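Local coordinates for F5/8 type C domain protein (Bacteroides ovatus, PDB 4ZRX), which is a putative alpha-L-fucosidase that probably hydrolyses fucosides with a TIM-barrel domain and carries an F5/8 type C domain likely to bind sugar, at residues R235-L244 with L259-S270. Numbering follows the deposited sequence.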
loop_
_atom_site.group_PDB
_atom_site.type_symbol
_atom_site.label_atom_id
_atom_site.label_comp_id
_atom_site.label_asym_id
_atom_site.label_seq_id
_atom_site.Cartn_x
_atom_site.Cartn_y
_atom_site.Cartn_z
ATOM N N ARG A 235 -9.843 0.494 -3.044
ATOM C CA ARG A 235 -11.268 0.674 -2.845
ATOM C C ARG A 235 -11.961 -0.671 -2.981
ATOM O O ARG A 235 -11.695 -1.459 -3.930
ATOM C CB ARG A 235 -11.825 1.524 -3.965
ATOM C CG ARG A 235 -11.408 3.016 -3.981
ATOM C CD ARG A 235 -11.929 3.731 -5.237
ATOM N NE ARG A 235 -11.450 5.120 -5.183
ATOM C CZ ARG A 235 -10.204 5.505 -5.453
ATOM N NH1 ARG A 235 -9.288 4.644 -5.891
ATOM N NH2 ARG A 235 -9.877 6.751 -5.299
ATOM N N GLU A 236 -12.892 -0.929 -2.063
ATOM C CA GLU A 236 -13.803 -2.067 -2.254
ATOM C C GLU A 236 -14.601 -1.995 -3.564
ATOM O O GLU A 236 -14.800 -3.038 -4.209
ATOM C CB GLU A 236 -14.772 -2.175 -1.107
ATOM C CG GLU A 236 -14.064 -2.578 0.175
ATOM C CD GLU A 236 -14.979 -2.405 1.399
ATOM O OE1 GLU A 236 -15.289 -1.275 1.702
ATOM O OE2 GLU A 236 -15.290 -3.373 2.093
ATOM N N THR A 237 -15.029 -0.811 -3.962
ATOM C CA THR A 237 -15.706 -0.627 -5.234
ATOM C C THR A 237 -14.721 0.126 -6.118
ATOM O O THR A 237 -14.522 1.348 -5.922
ATOM C CB THR A 237 -16.938 0.199 -5.073
ATOM O OG1 THR A 237 -17.842 -0.404 -4.167
ATOM C CG2 THR A 237 -17.658 0.474 -6.414
ATOM N N GLU A 238 -14.047 -0.616 -7.018
ATOM C CA GLU A 238 -12.991 -0.045 -7.846
ATOM C C GLU A 238 -13.349 -0.180 -9.322
ATOM O O GLU A 238 -13.253 -1.301 -9.899
ATOM C CB GLU A 238 -11.650 -0.684 -7.538
ATOM C CG GLU A 238 -10.453 0.026 -8.228
ATOM C CD GLU A 238 -10.125 1.394 -7.664
ATOM O OE1 GLU A 238 -9.614 1.516 -6.518
ATOM O OE2 GLU A 238 -10.386 2.440 -8.334
ATOM N N TRP A 239 -13.791 0.939 -9.892
ATOM C CA TRP A 239 -14.126 1.075 -11.327
ATOM C C TRP A 239 -12.877 1.505 -12.091
ATOM O O TRP A 239 -12.388 2.618 -11.925
ATOM C CB TRP A 239 -15.226 2.109 -11.537
ATOM C CG TRP A 239 -16.552 1.578 -11.181
ATOM C CD1 TRP A 239 -17.270 1.864 -10.079
ATOM C CD2 TRP A 239 -17.285 0.562 -11.882
ATOM N NE1 TRP A 239 -18.391 1.114 -10.039
ATOM C CE2 TRP A 239 -18.440 0.310 -11.135
ATOM C CE3 TRP A 239 -17.070 -0.152 -13.054
ATOM C CZ2 TRP A 239 -19.380 -0.632 -11.497
ATOM C CZ3 TRP A 239 -18.002 -1.114 -13.419
ATOM C CH2 TRP A 239 -19.168 -1.325 -12.629
ATOM N N ASN A 240 -12.341 0.600 -12.900
ATOM C CA ASN A 240 -11.249 0.953 -13.793
ATOM C C ASN A 240 -11.715 1.479 -15.115
ATOM O O ASN A 240 -10.939 2.042 -15.889
ATOM C CB ASN A 240 -10.290 -0.213 -13.877
ATOM C CG ASN A 240 -9.496 -0.394 -12.583
ATOM O OD1 ASN A 240 -9.289 0.584 -11.830
ATOM N ND2 ASN A 240 -9.093 -1.570 -12.323
ATOM N N ALA A 241 -12.993 1.272 -15.411
ATOM C CA ALA A 241 -13.699 2.037 -16.417
ATOM C C ALA A 241 -14.234 3.261 -15.635
ATOM O O ALA A 241 -15.209 3.158 -14.897
ATOM C CB ALA A 241 -14.871 1.219 -17.022
ATOM N N THR A 242 -13.540 4.386 -15.748
ATOM C CA THR A 242 -13.693 5.491 -14.823
ATOM C C THR A 242 -13.966 6.812 -15.531
ATOM O O THR A 242 -13.552 7.044 -16.704
ATOM C CB THR A 242 -12.431 5.638 -13.896
ATOM O OG1 THR A 242 -12.645 6.740 -13.029
ATOM C CG2 THR A 242 -11.119 5.830 -14.690
ATOM N N VAL A 243 -14.721 7.659 -14.852
ATOM C CA VAL A 243 -14.976 9.027 -15.320
ATOM C C VAL A 243 -13.793 9.967 -15.042
ATOM O O VAL A 243 -13.784 11.127 -15.507
ATOM C CB VAL A 243 -16.238 9.588 -14.674
ATOM C CG1 VAL A 243 -17.409 8.728 -14.963
ATOM C CG2 VAL A 243 -16.087 9.775 -13.157
ATOM N N LEU A 244 -12.832 9.541 -14.204
ATOM C CA LEU A 244 -11.693 10.400 -13.875
ATOM C C LEU A 244 -10.822 10.636 -15.099
ATOM O O LEU A 244 -10.329 9.692 -15.672
ATOM C CB LEU A 244 -10.873 9.833 -12.712
ATOM C CG LEU A 244 -9.771 10.756 -12.155
ATOM C CD1 LEU A 244 -10.287 11.954 -11.430
ATOM C CD2 LEU A 244 -8.804 9.901 -11.245
ATOM N N LEU A 259 -17.305 17.160 -12.507
ATOM C CA LEU A 259 -17.884 15.891 -12.023
ATOM C C LEU A 259 -17.685 15.634 -10.540
ATOM O O LEU A 259 -18.272 14.699 -10.024
ATOM C CB LEU A 259 -17.319 14.708 -12.792
ATOM C CG LEU A 259 -17.593 14.642 -14.295
ATOM C CD1 LEU A 259 -17.202 13.303 -14.843
ATOM C CD2 LEU A 259 -19.006 14.957 -14.631
ATOM N N GLY A 260 -16.877 16.450 -9.858
ATOM C CA GLY A 260 -16.591 16.249 -8.446
ATOM C C GLY A 260 -15.684 15.039 -8.198
ATOM O O GLY A 260 -15.878 14.337 -7.225
ATOM N N VAL A 261 -14.715 14.801 -9.084
ATOM C CA VAL A 261 -13.840 13.667 -8.972
ATOM C C VAL A 261 -12.381 14.141 -8.924
ATOM O O VAL A 261 -12.015 15.266 -9.404
ATOM C CB VAL A 261 -14.021 12.650 -10.115
ATOM C CG1 VAL A 261 -15.370 12.038 -10.008
ATOM C CG2 VAL A 261 -13.798 13.242 -11.477
ATOM N N PHE A 262 -11.565 13.304 -8.281
ATOM C CA PHE A 262 -10.153 13.604 -8.092
ATOM C C PHE A 262 -9.575 12.282 -7.643
ATOM O O PHE A 262 -10.349 11.358 -7.308
ATOM C CB PHE A 262 -9.952 14.733 -7.022
ATOM C CG PHE A 262 -10.797 14.561 -5.786
ATOM C CD1 PHE A 262 -12.110 15.040 -5.718
ATOM C CD2 PHE A 262 -10.309 13.878 -4.692
ATOM C CE1 PHE A 262 -12.915 14.848 -4.524
ATOM C CE2 PHE A 262 -11.065 13.687 -3.544
ATOM C CZ PHE A 262 -12.382 14.166 -3.436
ATOM N N SER A 263 -8.258 12.156 -7.661
ATOM C CA SER A 263 -7.650 10.856 -7.426
ATOM C C SER A 263 -8.078 10.112 -6.162
ATOM O O SER A 263 -8.279 8.919 -6.238
ATOM C CB SER A 263 -6.144 10.937 -7.493
ATOM O OG SER A 263 -5.760 11.437 -8.757
ATOM N N LYS A 264 -8.220 10.824 -5.036
ATOM C CA LYS A 264 -8.583 10.271 -3.783
ATOM C C LYS A 264 -10.130 10.055 -3.607
ATOM O O LYS A 264 -10.548 9.504 -2.650
ATOM C CB LYS A 264 -8.084 11.200 -2.644
ATOM C CG LYS A 264 -8.128 10.632 -1.247
ATOM C CD LYS A 264 -7.538 11.681 -0.258
ATOM C CE LYS A 264 -7.765 11.334 1.200
ATOM N NZ LYS A 264 -6.940 10.248 1.618
ATOM N N ALA A 265 -10.940 10.487 -4.567
ATOM C CA ALA A 265 -12.397 10.444 -4.380
ATOM C C ALA A 265 -12.903 9.033 -4.248
ATOM O O ALA A 265 -12.298 8.067 -4.770
ATOM C CB ALA A 265 -13.051 11.143 -5.534
ATOM N N GLU A 266 -14.031 8.941 -3.573
ATOM C CA GLU A 266 -14.648 7.644 -3.317
ATOM C C GLU A 266 -15.252 6.985 -4.521
ATOM O O GLU A 266 -14.996 5.770 -4.733
ATOM C CB GLU A 266 -15.662 7.824 -2.245
ATOM C CG GLU A 266 -14.931 8.025 -0.947
ATOM C CD GLU A 266 -15.811 8.489 0.130
ATOM O OE1 GLU A 266 -16.966 8.922 -0.186
ATOM O OE2 GLU A 266 -15.316 8.531 1.283
ATOM N N ASP A 267 -16.009 7.740 -5.304
ATOM C CA ASP A 267 -16.722 7.199 -6.470
ATOM C C ASP A 267 -16.163 7.767 -7.742
ATOM O O ASP A 267 -16.293 8.983 -7.993
ATOM C CB ASP A 267 -18.199 7.542 -6.359
ATOM C CG ASP A 267 -19.048 7.016 -7.539
ATOM O OD1 ASP A 267 -18.553 6.199 -8.335
ATOM O OD2 ASP A 267 -20.215 7.474 -7.659
ATOM N N LEU A 268 -15.562 6.892 -8.545
ATOM C CA LEU A 268 -14.977 7.241 -9.787
ATOM C C LEU A 268 -15.635 6.536 -10.977
ATOM O O LEU A 268 -15.111 6.638 -12.079
ATOM C CB LEU A 268 -13.469 7.001 -9.753
ATOM C CG LEU A 268 -12.709 7.813 -8.671
ATOM C CD1 LEU A 268 -11.261 7.437 -8.675
ATOM C CD2 LEU A 268 -12.872 9.328 -8.968
ATOM N N GLY A 269 -16.782 5.881 -10.787
ATOM C CA GLY A 269 -17.431 5.205 -11.918
ATOM C C GLY A 269 -18.786 4.578 -11.757
ATOM O O GLY A 269 -19.155 3.821 -12.649
ATOM N N SER A 270 -19.524 4.879 -10.681
ATOM C CA SER A 270 -20.875 4.313 -10.526
ATOM C C SER A 270 -21.802 4.835 -11.623
ATOM O O SER A 270 -21.517 5.829 -12.257
ATOM C CB SER A 270 -21.507 4.711 -9.212
ATOM O OG SER A 270 -21.772 6.110 -9.224
HETATM O O HOH W 1 -16.035 3.537 -5.720
HETATM O O HOH W 2 -17.993 3.374 -15.064
#
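Arg235 reaches across to Ala265 with a chain extended from CG to NE and takes hold of its carbonyl oxygen side-on: Arg235 NE lies 3.1 Å from Ala265 O and Arg235 NH2 lies 2.8 Å from Ala265 O, with the oxygen close to the guanidinium plane. A weak bond joins NH2 to Ser263 O, at the type I turn from Phe262 to Ala265. On the other side NH1 makes a salt bridge to Glu238 OE1, which uses its syn lone pair. Leu268 CD1 lies over one guanidinium face toward its rim, 3.7 Å from Arg235 NH2. An alanine in place of Arg235 would probably leave Ala265 O without either donor and Glu238 without this positive mate.

All this belongs to the alpha-L-fucosidase family's TIM-barrel region, where short strand 241-242 pairs antiparallel with strand 279-290. Leu268 O is gripped from opposite faces of its plane, by Thr242 OG1 at 2.6 Å and by Val243 N at 3.0 Å. With OG1 anti to the backbone N (chi1 180°), the threonine hydroxyl also accepts from Leu244 N, closing an ST turn. Leu244 then sends CD1 to within 3.7 Å of Val261 CG2, while Val243 CB packs on Leu259 CD1. Farther along, Gly269 lies over one face of the Trp239 indole.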